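Local coordinates for protein hypothetical methylmalonyl-CoA decarboxylase alpha subunit (Sulfolobus tokodaii, PDB 1X0U) that is a putative carboxyl transferase subunit with two domains of crotonase-like fold, one copy in an assembly of six chains, at residues A[271-276]-A[295-300]; A[290-295]-A[311-316]. All coordinates share one frame; numbering follows the deposited sequence.

Contact 1 of 2, residues A[271-276]-A[295-300]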
loop_
_atom_site.group_PDB
_atom_site.type_symbol
_atom_site.label_atom_id
_atom_site.label_comp_id
_atom_site.label_asym_id
_atom_site.label_seq_id
_atom_site.Cartn_x
_atom_site.Cartn_y
_atom_site.Cartn_z
ATOM N N ASP A 271 15.998 21.896 32.260
ATOM C CA ASP A 271 15.674 21.837 33.680
ATOM C C ASP A 271 14.790 23.008 34.094
ATOM O O ASP A 271 15.256 24.144 34.197
ATOM C CB ASP A 271 16.952 21.819 34.521
ATOM C CG ASP A 271 17.470 20.416 34.763
ATOM O OD1 ASP A 271 16.674 19.549 35.181
ATOM O OD2 ASP A 271 18.659 20.086 34.564
ATOM N N ARG A 272 13.513 22.726 34.330
ATOM C CA ARG A 272 12.556 23.760 34.697
ATOM C C ARG A 272 12.982 24.640 35.852
ATOM O O ARG A 272 14.166 24.799 36.118
ATOM C CB ARG A 272 11.181 23.139 35.000
ATOM C CG ARG A 272 11.180 21.948 35.949
ATOM C CD ARG A 272 11.974 22.166 37.255
ATOM N NE ARG A 272 13.009 21.150 37.396
ATOM C CZ ARG A 272 14.302 21.352 37.169
ATOM N NH1 ARG A 272 15.163 20.355 37.309
ATOM N NH2 ARG A 272 14.747 22.552 36.834
ATOM N N ASP A 273 12.001 25.215 36.537
ATOM C CA ASP A 273 12.274 26.096 37.659
ATOM C C ASP A 273 12.244 25.419 39.027
ATOM O O ASP A 273 12.760 24.318 39.219
ATOM C CB ASP A 273 11.306 27.304 37.651
ATOM C CG ASP A 273 9.962 27.019 36.941
ATOM O OD1 ASP A 273 8.971 27.709 37.286
ATOM O OD2 ASP A 273 9.892 26.146 36.042
ATOM N N ALA A 274 11.656 26.124 39.983
ATOM C CA ALA A 274 11.520 25.645 41.352
ATOM C C ALA A 274 10.468 26.508 42.049
ATOM O O ALA A 274 9.708 26.038 42.902
ATOM C CB ALA A 274 12.863 25.733 42.081
ATOM N N THR A 275 10.417 27.774 41.661
ATOM C CA THR A 275 9.461 28.694 42.248
ATOM C C THR A 275 8.646 29.491 41.234
ATOM O O THR A 275 8.901 29.484 40.016
ATOM C CB THR A 275 10.151 29.705 43.207
ATOM O OG1 THR A 275 11.575 29.574 43.104
ATOM C CG2 THR A 275 9.697 29.469 44.655
ATOM N N GLY A 276 7.657 30.185 41.776
ATOM C CA GLY A 276 6.800 30.996 40.959
ATOM C C GLY A 276 5.550 30.256 40.561
ATOM O O GLY A 276 4.503 30.433 41.176
ATOM N N ILE A 295 1.769 29.522 31.149
ATOM C CA ILE A 295 2.360 29.104 29.883
ATOM C C ILE A 295 3.729 29.766 29.694
ATOM O O ILE A 295 4.696 29.078 29.374
ATOM C CB ILE A 295 1.454 29.416 28.628
ATOM C CG1 ILE A 295 1.349 30.916 28.403
ATOM C CG2 ILE A 295 0.049 28.840 28.806
ATOM C CD1 ILE A 295 0.408 31.296 27.259
ATOM N N TYR A 296 3.831 31.084 29.908
ATOM C CA TYR A 296 5.122 31.758 29.722
ATOM C C TYR A 296 6.195 31.097 30.578
ATOM O O TYR A 296 7.347 30.975 30.160
ATOM C CB TYR A 296 5.064 33.255 30.086
ATOM C CG TYR A 296 3.963 34.048 29.412
ATOM C CD1 TYR A 296 3.577 33.773 28.100
ATOM C CD2 TYR A 296 3.306 35.076 30.089
ATOM C CE1 TYR A 296 2.560 34.497 27.479
ATOM C CE2 TYR A 296 2.287 35.809 29.477
ATOM C CZ TYR A 296 1.921 35.512 28.174
ATOM O OH TYR A 296 0.911 36.221 27.561
ATOM N N LYS A 297 5.814 30.684 31.781
ATOM C CA LYS A 297 6.749 30.039 32.694
ATOM C C LYS A 297 7.194 28.674 32.191
ATOM O O LYS A 297 8.300 28.240 32.481
ATOM C CB LYS A 297 6.119 29.859 34.082
ATOM C CG LYS A 297 6.639 30.793 35.183
ATOM C CD LYS A 297 5.670 31.938 35.463
ATOM C CE LYS A 297 5.838 32.494 36.884
ATOM N NZ LYS A 297 7.247 32.887 37.204
ATOM N N ILE A 298 6.338 27.989 31.441
ATOM C CA ILE A 298 6.698 26.662 30.957
ATOM C C ILE A 298 7.514 26.624 29.681
ATOM O O ILE A 298 8.448 25.834 29.563
ATOM C CB ILE A 298 5.452 25.778 30.722
ATOM C CG1 ILE A 298 4.697 25.570 32.032
ATOM C CG2 ILE A 298 5.885 24.419 30.149
ATOM C CD1 ILE A 298 3.314 24.995 31.860
ATOM N N VAL A 299 7.174 27.487 28.730
ATOM C CA VAL A 299 7.835 27.480 27.427
ATOM C C VAL A 299 9.137 28.251 27.291
ATOM O O VAL A 299 9.453 29.113 28.105
ATOM C CB VAL A 299 6.864 27.972 26.355
ATOM C CG1 VAL A 299 5.591 27.148 26.424
ATOM C CG2 VAL A 299 6.543 29.454 26.576
ATOM N N ASP A 300 9.881 27.924 26.236
ATOM C CA ASP A 300 11.155 28.550 25.934
ATOM C C ASP A 300 11.052 30.085 25.920
ATOM O O ASP A 300 10.227 30.663 25.202
ATOM C CB ASP A 300 11.659 28.062 24.569
ATOM C CG ASP A 300 11.991 26.568 24.545
ATOM O OD1 ASP A 300 11.680 25.838 25.515
ATOM O OD2 ASP A 300 12.568 26.118 23.532
#
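K297 reaches across from helix 291-298 to the loop 271-276 and meets it at two points. Its chain runs past D273, whose OD1 lies 4.4 Å from K297 CG. Its tip ends beside the backbone of G276, with K297 NZ 4.2 Å from G276 CA. Both D273 and K297 turn their CB toward the other segment, yet their charges do not pair: D273 OD1 and K297 NZ stay 5.5 Å apart. The opposite charges may still attract weakly over that distance. The first two torsions of K297 are off the usual staggered values (chi1 -107°, chi2 102°), and this bent chain carries the amine to G276. A weak, long ion pair with E293 also draws on that amine. G276 has backbone angles that suit glycine. No hydrogen bond spans the two segments, and only 110 Å² is buried. R272 turns the other way and forms a salt bridge with D493. The helix ends close by, and I295 O accepts from both I298 N and V299 N. This is a light surface contact of a long connecting loop against the last turn of a helix in a carboxyl transferase domain.

Contact 2 of 2, residues A[290-295]-A[311-316]; sequences NMREII and WAQNII
I316 points its CD1 methyl at the first turn of helix 291-298, between M291 and R292. I316 CD1 lies 3.8 Å from R292 CG and 4.1 Å from M291 CB. The conformation of I316 explains this. CG1 is anti to the carbonyl carbon (chi1 -56°), and the extended second torsion pushes CD1 out toward the helix. M291 CB and CG both touch the methyl from one side, while the side chain as a whole also packs on L366 of strand 363-369. R292 behaves differently. Its chain is extended from CG to NE and carries the guanidinium over I316, face toward it. The methyl sits over the centre of that face, with I316 CD1 4.3 Å above the guanidinium plane of R292. The polar end is held by a salt bridge from R292 NE to E306, which probably helps fix the group flat over the isoleucine. Q313 approaches the guanidinium obliquely, with Q313 NE2 4.3 Å from R292 NH2. It makes no bond there and instead donates to the carbonyl of K309. N290 is the N-cap of the helix. N290 OD1 accepts a weak, bent bond from R292 N at 3.2 Å (131°). No hydrogen bond joins the two segments, and F304 also packs on I316. The contact is a helix start laid on the first residues of a sheet strand, here strand 315-322 in the mixed sheet of a crotonase-like carboxyl transferase domain.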
loop_
_atom_site.group_PDB
_atom_site.type_symbol
_atom_site.label_atom_id
_atom_site.label_comp_id
_atom_site.label_asym_id
_atom_site.label_seq_id
_atom_site.Cartn_x
_atom_site.Cartn_y
_atom_site.Cartn_z
ATOM N N ASN A 290 -3.993 34.349 36.214
ATOM C CA ASN A 290 -3.494 34.460 34.853
ATOM C C ASN A 290 -2.907 33.160 34.302
ATOM O O ASN A 290 -1.745 32.840 34.567
ATOM C CB ASN A 290 -2.438 35.569 34.785
ATOM C CG ASN A 290 -2.051 35.911 33.369
ATOM O OD1 ASN A 290 -2.712 35.496 32.417
ATOM N ND2 ASN A 290 -0.986 36.682 33.217
ATOM N N MET A 291 -3.707 32.420 33.533
ATOM C CA MET A 291 -3.257 31.156 32.942
ATOM C C MET A 291 -2.099 31.384 31.972
ATOM O O MET A 291 -1.226 30.521 31.806
ATOM C CB MET A 291 -4.420 30.459 32.215
ATOM C CG MET A 291 -4.045 29.164 31.465
ATOM S SD MET A 291 -3.436 27.794 32.506
ATOM C CE MET A 291 -1.775 27.651 31.930
ATOM N N ARG A 292 -2.080 32.553 31.342
ATOM C CA ARG A 292 -1.018 32.868 30.396
ATOM C C ARG A 292 0.323 32.939 31.109
ATOM O O ARG A 292 1.367 32.716 30.507
ATOM C CB ARG A 292 -1.276 34.208 29.701
ATOM C CG ARG A 292 -2.486 34.234 28.798
ATOM C CD ARG A 292 -2.446 35.455 27.872
ATOM N NE ARG A 292 -3.547 35.427 26.916
ATOM C CZ ARG A 292 -4.811 35.671 27.236
ATOM N NH1 ARG A 292 -5.129 35.974 28.488
ATOM N NH2 ARG A 292 -5.759 35.590 26.311
ATOM N N GLU A 293 0.297 33.262 32.396
ATOM C CA GLU A 293 1.535 33.371 33.146
ATOM C C GLU A 293 2.134 31.999 33.335
ATOM O O GLU A 293 3.352 31.839 33.371
ATOM C CB GLU A 293 1.298 34.046 34.503
ATOM C CG GLU A 293 2.573 34.230 35.295
ATOM C CD GLU A 293 3.627 34.988 34.515
ATOM O OE1 GLU A 293 4.825 34.674 34.681
ATOM O OE2 GLU A 293 3.264 35.904 33.740
ATOM N N ILE A 294 1.274 30.997 33.441
ATOM C CA ILE A 294 1.743 29.634 33.595
ATOM C C ILE A 294 2.377 29.171 32.285
ATOM O O ILE A 294 3.421 28.513 32.299
ATOM C CB ILE A 294 0.593 28.685 33.990
ATOM C CG1 ILE A 294 0.023 29.107 35.350
ATOM C CG2 ILE A 294 1.101 27.257 34.042
ATOM C CD1 ILE A 294 -1.112 28.222 35.858
ATOM N N ILE A 295 1.769 29.522 31.149
ATOM C CA ILE A 295 2.360 29.104 29.883
ATOM C C ILE A 295 3.729 29.766 29.694
ATOM O O ILE A 295 4.696 29.078 29.374
ATOM C CB ILE A 295 1.454 29.416 28.628
ATOM C CG1 ILE A 295 1.349 30.916 28.403
ATOM C CG2 ILE A 295 0.049 28.840 28.806
ATOM C CD1 ILE A 295 0.408 31.296 27.259
ATOM N N TRP A 311 -10.676 36.334 20.218
ATOM C CA TRP A 311 -11.961 35.648 20.065
ATOM C C TRP A 311 -12.051 34.541 21.120
ATOM O O TRP A 311 -11.103 33.783 21.311
ATOM C CB TRP A 311 -12.078 35.044 18.653
ATOM C CG TRP A 311 -13.427 34.461 18.342
ATOM C CD1 TRP A 311 -14.635 35.097 18.425
ATOM C CD2 TRP A 311 -13.705 33.138 17.867
ATOM N NE1 TRP A 311 -15.645 34.255 18.027
ATOM C CE2 TRP A 311 -15.104 33.047 17.678
ATOM C CE3 TRP A 311 -12.908 32.022 17.579
ATOM C CZ2 TRP A 311 -15.723 31.880 17.212
ATOM C CZ3 TRP A 311 -13.528 30.859 17.114
ATOM C CH2 TRP A 311 -14.920 30.801 16.935
ATOM N N ALA A 312 -13.185 34.456 21.806
ATOM C CA ALA A 312 -13.373 33.438 22.839
ATOM C C ALA A 312 -12.121 33.311 23.722
ATOM O O ALA A 312 -11.376 32.328 23.631
ATOM C CB ALA A 312 -13.695 32.091 22.188
ATOM N N GLN A 313 -11.888 34.313 24.567
ATOM C CA GLN A 313 -10.735 34.308 25.463
ATOM C C GLN A 313 -11.023 33.243 26.512
ATOM O O GLN A 313 -10.232 32.963 27.403
ATOM C CB GLN A 313 -10.562 35.695 26.077
ATOM C CG GLN A 313 -10.497 36.775 25.013
ATOM C CD GLN A 313 -9.894 38.070 25.513
ATOM O OE1 GLN A 313 -10.480 38.767 26.354
ATOM N NE2 GLN A 313 -8.712 38.402 24.999
ATOM N N ASN A 314 -12.204 32.672 26.338
ATOM C CA ASN A 314 -12.799 31.586 27.093
ATOM C C ASN A 314 -11.710 30.493 27.250
ATOM O O ASN A 314 -11.578 29.874 28.307
ATOM C CB ASN A 314 -14.015 31.143 26.241
ATOM C CG ASN A 314 -14.757 29.971 26.805
ATOM O OD1 ASN A 314 -14.174 28.935 27.119
ATOM N ND2 ASN A 314 -16.063 30.106 26.906
ATOM N N ILE A 315 -10.937 30.254 26.185
ATOM C CA ILE A 315 -9.836 29.290 26.226
ATOM C C ILE A 315 -8.670 29.863 25.442
ATOM O O ILE A 315 -8.857 30.719 24.581
ATOM C CB ILE A 315 -10.194 27.880 25.631
ATOM C CG1 ILE A 315 -10.041 27.868 24.112
ATOM C CG2 ILE A 315 -11.604 27.504 26.016
ATOM C CD1 ILE A 315 -11.087 28.648 23.375
ATOM N N ILE A 316 -7.468 29.395 25.741
ATOM C CA ILE A 316 -6.276 29.887 25.064
ATOM C C ILE A 316 -5.604 28.806 24.237
ATOM O O ILE A 316 -5.470 27.657 24.676
ATOM C CB ILE A 316 -5.245 30.397 26.070
ATOM C CG1 ILE A 316 -5.877 31.468 26.971
ATOM C CG2 ILE A 316 -4.043 30.948 25.331
ATOM C CD1 ILE A 316 -5.216 31.568 28.356
#

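From the N terminus, the chain first passes through loop 271-276, which follows helix 239-252. It then forms the short helix 277-280 and reaches helix 291-298. Contact 1 closes this loop on the end of that helix. Contact 2 starts on the same helix, at 290-295, and closes a second loop at 311-316, past strand 305-307, where strand 315-322 begins. The two loops cross, since their segments alternate along the chain, and they share I295. The centres of the two contacts lie about 16 Å apart. Helix 291-298 is thus tied by its last turn to a surface loop and by its first turn to the mixed sheet.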